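PDB 6UI5: 2-polyprenyl-6-methoxyphenol hydroxylase-like FAD-dependent oxidoreductase from Streptomyces sp. NRRL 11266, which binds flavin-adenine dinucleotide and is a flavin-dependent oxidoreductase with a Rossmann-type FAD-binding domain. Local coordinates for residues R218-E223 with Q262-V267. Residues are numbered along the deposited sequence; the frame is centred on the assembly and turned at random.
With FAD (flavin-adenine dinucleotide), chain C.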
ATOM      1  N   ARG A 218     -11.007 -30.564 -11.043  1.00 92.69           N
ATOM      2  CA  ARG A 218     -11.668 -29.315 -10.690  1.00 85.94           C
ATOM      3  C   ARG A 218     -11.081 -28.194 -11.531  1.00 87.16           C
ATOM      4  O   ARG A 218      -9.871 -28.159 -11.782  1.00 84.15           O
ATOM      5  CB  ARG A 218     -11.518 -28.998  -9.204  1.00 75.50           C
ATOM      6  CG  ARG A 218     -12.078 -27.653  -8.792  1.00 63.13           C
ATOM      7  CD  ARG A 218     -12.384 -27.686  -7.327  1.00 63.14           C
ATOM      8  NE  ARG A 218     -13.419 -28.663  -7.068  1.00 56.06           N
ATOM      9  CZ  ARG A 218     -13.704 -29.174  -5.879  1.00 60.81           C
ATOM     10  NH1 ARG A 218     -13.023 -28.805  -4.788  1.00 59.88           N
ATOM     11  NH2 ARG A 218     -14.700 -30.052  -5.788  1.00 53.94           N
ATOM     12  N   VAL A 219     -11.951 -27.301 -11.999  1.00 94.79           N
ATOM     13  CA  VAL A 219     -11.575 -26.279 -12.970  1.00 96.90           C
ATOM     14  C   VAL A 219     -12.100 -24.931 -12.498  1.00 93.08           C
ATOM     15  O   VAL A 219     -13.232 -24.829 -12.014  1.00 93.24           O
ATOM     16  CB  VAL A 219     -12.106 -26.614 -14.373  1.00105.38           C
ATOM     17  CG1 VAL A 219     -11.595 -27.971 -14.779  1.00113.91           C
ATOM     18  CG2 VAL A 219     -13.630 -26.622 -14.392  1.00108.67           C
ATOM     19  N   PHE A 220     -11.266 -23.901 -12.612  1.00 87.50           N
ATOM     20  CA  PHE A 220     -11.635 -22.565 -12.168  1.00 77.77           C
ATOM     21  C   PHE A 220     -11.132 -21.544 -13.171  1.00 72.96           C
ATOM     22  O   PHE A 220      -9.973 -21.597 -13.590  1.00 72.55           O
ATOM     23  CB  PHE A 220     -11.065 -22.258 -10.780  1.00 75.53           C
ATOM     24  CG  PHE A 220     -11.403 -20.894 -10.287  1.00 69.98           C
ATOM     25  CD1 PHE A 220     -12.615 -20.648  -9.651  1.00 67.38           C
ATOM     26  CD2 PHE A 220     -10.518 -19.843 -10.472  1.00 68.09           C
ATOM     27  CE1 PHE A 220     -12.939 -19.379  -9.203  1.00 58.18           C
ATOM     28  CE2 PHE A 220     -10.827 -18.581 -10.026  1.00 68.87           C
ATOM     29  CZ  PHE A 220     -12.044 -18.347  -9.393  1.00 68.11           C
ATOM     30  N   SER A 221     -12.002 -20.617 -13.547  1.00 71.27           N
ATOM     31  CA  SER A 221     -11.629 -19.523 -14.430  1.00 75.36           C
ATOM     32  C   SER A 221     -12.060 -18.201 -13.812  1.00 68.29           C
ATOM     33  O   SER A 221     -13.102 -18.111 -13.158  1.00 79.61           O
ATOM     34  CB  SER A 221     -12.283 -19.673 -15.810  1.00 71.27           C
ATOM     35  OG  SER A 221     -13.692 -19.579 -15.671  1.00 63.85           O
ATOM     36  N   ALA A 222     -11.271 -17.166 -14.062  1.00 66.59           N
ATOM     37  CA  ALA A 222     -11.524 -15.838 -13.510  1.00 69.17           C
ATOM     38  C   ALA A 222     -11.124 -14.803 -14.547  1.00 76.18           C
ATOM     39  O   ALA A 222      -9.947 -14.709 -14.914  1.00 76.67           O
ATOM     40  CB  ALA A 222     -10.748 -15.619 -12.215  1.00 56.43           C
ATOM     41  N   GLU A 223     -12.091 -14.027 -15.018  1.00 74.50           N
ATOM     42  CA  GLU A 223     -11.883 -13.154 -16.159  1.00 68.22           C
ATOM     43  C   GLU A 223     -12.276 -11.732 -15.793  1.00 72.79           C
ATOM     44  O   GLU A 223     -13.279 -11.512 -15.109  1.00 74.80           O
ATOM     45  CB  GLU A 223     -12.679 -13.659 -17.381  1.00 61.17           C
ATOM     46  CG  GLU A 223     -11.985 -14.817 -18.082  1.00 70.19           C
ATOM     47  CD  GLU A 223     -12.724 -15.315 -19.329  1.00 86.45           C
ATOM     48  OE1 GLU A 223     -13.624 -16.182 -19.200  1.00 93.57           O
ATOM     49  OE2 GLU A 223     -12.406 -14.838 -20.446  1.00 89.12           O
ATOM     50  N   GLN A 262     -20.600 -24.179 -12.842  1.00 88.46           N
ATOM     51  CA  GLN A 262     -21.432 -23.042 -12.461  1.00 82.81           C
ATOM     52  C   GLN A 262     -20.860 -21.755 -13.026  1.00 79.12           C
ATOM     53  O   GLN A 262     -19.661 -21.505 -12.878  1.00 82.43           O
ATOM     54  CB  GLN A 262     -21.549 -22.897 -10.933  1.00 79.56           C
ATOM     55  CG  GLN A 262     -22.114 -24.087 -10.164  1.00 94.12           C
ATOM     56  CD  GLN A 262     -23.421 -23.782  -9.473  1.00112.38           C
ATOM     57  OE1 GLN A 262     -24.371 -23.259 -10.092  1.00120.85           O
ATOM     58  NE2 GLN A 262     -23.495 -24.118  -8.174  1.00113.80           N
ATOM     59  N   HIS A 263     -21.716 -20.923 -13.624  1.00 71.05           N
ATOM     60  CA  HIS A 263     -21.377 -19.517 -13.805  1.00 65.52           C
ATOM     61  C   HIS A 263     -21.270 -18.823 -12.446  1.00 71.14           C
ATOM     62  O   HIS A 263     -22.064 -19.082 -11.532  1.00 72.96           O
ATOM     63  CB  HIS A 263     -22.425 -18.824 -14.659  1.00 62.21           C
ATOM     64  CG  HIS A 263     -22.481 -19.359 -16.053  1.00 76.97           C
ATOM     65  ND1 HIS A 263     -21.369 -19.391 -16.872  1.00 80.05           N
ATOM     66  CD2 HIS A 263     -23.494 -19.928 -16.756  1.00 71.39           C
ATOM     67  CE1 HIS A 263     -21.699 -19.952 -18.022  1.00 78.35           C
ATOM     68  NE2 HIS A 263     -22.982 -20.280 -17.978  1.00 81.79           N
ATOM     69  N   TYR A 264     -20.272 -17.951 -12.291  1.00 69.12           N
ATOM     70  CA  TYR A 264     -20.178 -17.105 -11.102  1.00 67.73           C
ATOM     71  C   TYR A 264     -19.760 -15.700 -11.519  1.00 67.21           C
ATOM     72  O   TYR A 264     -18.984 -15.524 -12.463  1.00 58.02           O
ATOM     73  CB  TYR A 264     -19.196 -17.682 -10.072  1.00 65.82           C
ATOM     74  CG  TYR A 264     -17.738 -17.396 -10.388  1.00 64.13           C
ATOM     75  CD1 TYR A 264     -17.138 -16.207  -9.981  1.00 60.32           C
ATOM     76  CD2 TYR A 264     -16.965 -18.311 -11.094  1.00 65.77           C
ATOM     77  CE1 TYR A 264     -15.823 -15.930 -10.280  1.00 63.01           C
ATOM     78  CE2 TYR A 264     -15.632 -18.047 -11.386  1.00 63.94           C
ATOM     79  CZ  TYR A 264     -15.071 -16.849 -10.979  1.00 63.08           C
ATOM     80  OH  TYR A 264     -13.752 -16.547 -11.261  1.00 64.44           O
ATOM     81  N   SER A 265     -20.281 -14.694 -10.809  1.00 68.77           N
ATOM     82  CA  SER A 265     -19.751 -13.340 -10.910  1.00 64.02           C
ATOM     83  C   SER A 265     -19.354 -12.926  -9.498  1.00 61.91           C
ATOM     84  O   SER A 265     -19.824 -13.503  -8.520  1.00 68.73           O
ATOM     85  CB  SER A 265     -20.768 -12.310 -11.534  1.00 54.09           C
ATOM     86  OG  SER A 265     -22.031 -12.322 -10.884  1.00 57.53           O
ATOM     87  N   ILE A 266     -18.463 -11.947  -9.380  1.00 63.40           N
ATOM     88  CA  ILE A 266     -17.937 -11.540  -8.071  1.00 60.04           C
ATOM     89  C   ILE A 266     -18.281 -10.088  -7.842  1.00 52.53           C
ATOM     90  O   ILE A 266     -17.918  -9.228  -8.654  1.00 58.09           O
ATOM     91  CB  ILE A 266     -16.420 -11.736  -7.963  1.00 62.41           C
ATOM     92  CG1 ILE A 266     -16.089 -13.215  -7.833  1.00 56.54           C
ATOM     93  CG2 ILE A 266     -15.855 -10.928  -6.759  1.00 64.82           C
ATOM     94  CD1 ILE A 266     -16.687 -13.853  -6.577  1.00 66.55           C
ATOM     95  N   VAL A 267     -18.933  -9.806  -6.718  1.00 61.75           N
ATOM     96  CA  VAL A 267     -18.981  -8.455  -6.177  1.00 70.37           C
ATOM     97  C   VAL A 267     -18.376  -8.477  -4.782  1.00 77.26           C
ATOM     98  O   VAL A 267     -18.168  -9.534  -4.194  1.00 84.81           O
ATOM     99  CB  VAL A 267     -20.402  -7.889  -6.130  1.00 60.52           C
ATOM    100  CG1 VAL A 267     -20.870  -7.515  -7.559  1.00 48.51           C
ATOM    101  CG2 VAL A 267     -21.310  -8.898  -5.461  1.00 54.11           C
TER
HETATM  102  PA  FAD C 601     -22.766 -20.603   1.373  1.00 59.68           P
HETATM  103  O1A FAD C 601     -21.573 -21.493   1.099  1.00 55.11           O
HETATM  104  O2A FAD C 601     -23.122 -19.869   0.091  1.00 57.52           O
HETATM  105  O5B FAD C 601     -24.000 -21.458   2.074  1.00 62.68           O
HETATM  106  C5B FAD C 601     -25.274 -20.854   2.241  1.00 71.08           C
HETATM  107  C4B FAD C 601     -26.345 -21.989   2.344  1.00 77.94           C
HETATM  108  O4B FAD C 601     -27.539 -21.544   2.649  1.00 73.70           O
HETATM  109  C3B FAD C 601     -26.513 -22.679   0.970  1.00 83.55           C
HETATM  110  O3B FAD C 601     -26.638 -24.018   1.173  1.00 79.98           O
HETATM  111  C2B FAD C 601     -27.824 -22.088   0.414  1.00 80.76           C
HETATM  112  O2B FAD C 601     -28.320 -23.001  -0.648  1.00 89.81           O
HETATM  113  C1B FAD C 601     -28.571 -22.093   1.484  1.00 75.56           C
HETATM  114  N9A FAD C 601     -29.679 -21.159   1.501  1.00 65.24           N
HETATM  115  C8A FAD C 601     -29.714 -19.927   0.945  1.00 57.26           C
HETATM  116  N7A FAD C 601     -30.903 -19.366   1.255  1.00 60.20           N
HETATM  117  C5A FAD C 601     -31.590 -20.247   2.021  1.00 67.77           C
HETATM  118  C6A FAD C 601     -32.845 -20.196   2.616  1.00 69.97           C
HETATM  119  N6A FAD C 601     -33.972 -19.282   2.720  1.00 77.11           N
HETATM  120  N1A FAD C 601     -33.299 -21.230   3.330  1.00 62.51           N
HETATM  121  C2A FAD C 601     -32.534 -22.332   3.491  1.00 61.82           C
HETATM  122  N3A FAD C 601     -31.296 -22.375   2.919  1.00 63.46           N
HETATM  123  C4A FAD C 601     -30.827 -21.342   2.186  1.00 61.36           C
HETATM  124  N1  FAD C 601     -13.611 -20.458  -0.462  1.00127.45           N
HETATM  125  C2  FAD C 601     -12.194 -20.737  -0.089  1.00130.83           C
HETATM  126  O2  FAD C 601     -11.855 -20.820   1.045  1.00127.15           O
HETATM  127  N3  FAD C 601     -11.190 -20.918  -1.177  1.00133.20           N
HETATM  128  C4  FAD C 601     -11.617 -20.821  -2.574  1.00128.31           C
HETATM  129  O4  FAD C 601     -10.844 -20.962  -3.460  1.00133.82           O
HETATM  130  C4X FAD C 601     -13.059 -20.535  -2.913  1.00114.62           C
HETATM  131  N5  FAD C 601     -13.414 -20.445  -4.310  1.00108.58           N
HETATM  132  C5X FAD C 601     -14.822 -20.151  -4.675  1.00112.73           C
HETATM  133  C6  FAD C 601     -15.153 -20.060  -6.029  1.00109.90           C
HETATM  134  C7  FAD C 601     -16.466 -19.794  -6.402  1.00113.14           C
HETATM  135  C7M FAD C 601     -16.523 -19.753  -7.923  1.00115.16           C
HETATM  136  C8  FAD C 601     -17.473 -19.615  -5.441  1.00117.89           C
HETATM  137  C8M FAD C 601     -18.892 -19.329  -5.948  1.00117.06           C
HETATM  138  C9  FAD C 601     -17.143 -19.704  -4.077  1.00121.32           C
HETATM  139  C9A FAD C 601     -15.811 -19.969  -3.676  1.00117.47           C
HETATM  140  N10 FAD C 601     -15.436 -20.056  -2.214  1.00103.20           N
HETATM  141  C10 FAD C 601     -14.050 -20.353  -1.864  1.00114.38           C
HETATM  142  C1' FAD C 601     -16.495 -19.900  -1.197  1.00 88.92           C
HETATM  143  C2' FAD C 601     -16.356 -18.814  -0.114  1.00 86.31           C
HETATM  144  O2' FAD C 601     -15.531 -19.215   0.916  1.00 89.25           O
HETATM  145  C3' FAD C 601     -17.701 -18.583   0.571  1.00 88.27           C
HETATM  146  O3' FAD C 601     -17.572 -17.420   1.327  1.00 94.40           O
HETATM  147  C4' FAD C 601     -18.153 -19.685   1.551  1.00 81.21           C
HETATM  148  O4' FAD C 601     -18.296 -20.950   0.970  1.00 79.59           O
HETATM  149  C5' FAD C 601     -19.543 -19.219   2.001  1.00 71.08           C
HETATM  150  O5' FAD C 601     -19.935 -19.864   3.180  1.00 55.95           O
HETATM  151  P   FAD C 601     -21.445 -19.616   3.803  1.00 60.77           P
HETATM  152  O1P FAD C 601     -21.838 -20.824   4.621  1.00 48.53           O
HETATM  153  O2P FAD C 601     -21.596 -18.318   4.573  1.00 64.51           O
HETATM  154  O3P FAD C 601     -22.418 -19.425   2.480  1.00 77.94           O
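Phe220 and Tyr264 meet in the FAD pocket, at the dimethylbenzene end of the isoalloxazine ring, where the antiparallel sheet of this flavoprotein fold lies against the cofactor. Their strands, 216-225 and 257-271, both pair with strand 176-185, which runs antiparallel to each, so the two are next-but-one neighbours, closer to parallel than antiparallel; the axes of the two short segments approach to 9.0 Å. Side chains must therefore span the gap, and Tyr264 does so, reaching across with its phenol. Its CG sits between the backbone N and the carbonyl carbon (chi1 80°), and the ring ends with OH on the backbone of the other strand. Tyr264 OH donates to Ser221 O at 2.5 Å. The carbonyl oxygen lies close to the plane of the phenol, beyond its rim, whereas the hydroxyl is tilted 21° from the plane of the carbonyl. Ala222 CB packs 3.3 Å from the same OH. Phe220, with CG anti to its backbone N, brings the end of its ring to the phenol: CZ lies 3.1 Å from Tyr264 OH, which approaches the ring obliquely, and CE1 is 3.7 Å from Tyr264 CE2. The planes are almost parallel, 15° apart, but the rings are slid past each other, with centroids separated by 5.4 Å. The flavin methyl C7M touches both rings. It sits above Tyr264, nearer the CG-CD2 side than the centre and 3.5 Å from CD2, and meets Phe220 at the ring edge, 3.8 Å from CE1. Phe220 also touches Val181 and Tyr290, while Ser221 OG turns to the backbone N of Ile180. Chemically, the buried hydroxyl is paired with a main-chain carbonyl, which anchors the far end of the phenol, while the two rings offer the flavin methyl an apolar, aromatic surface.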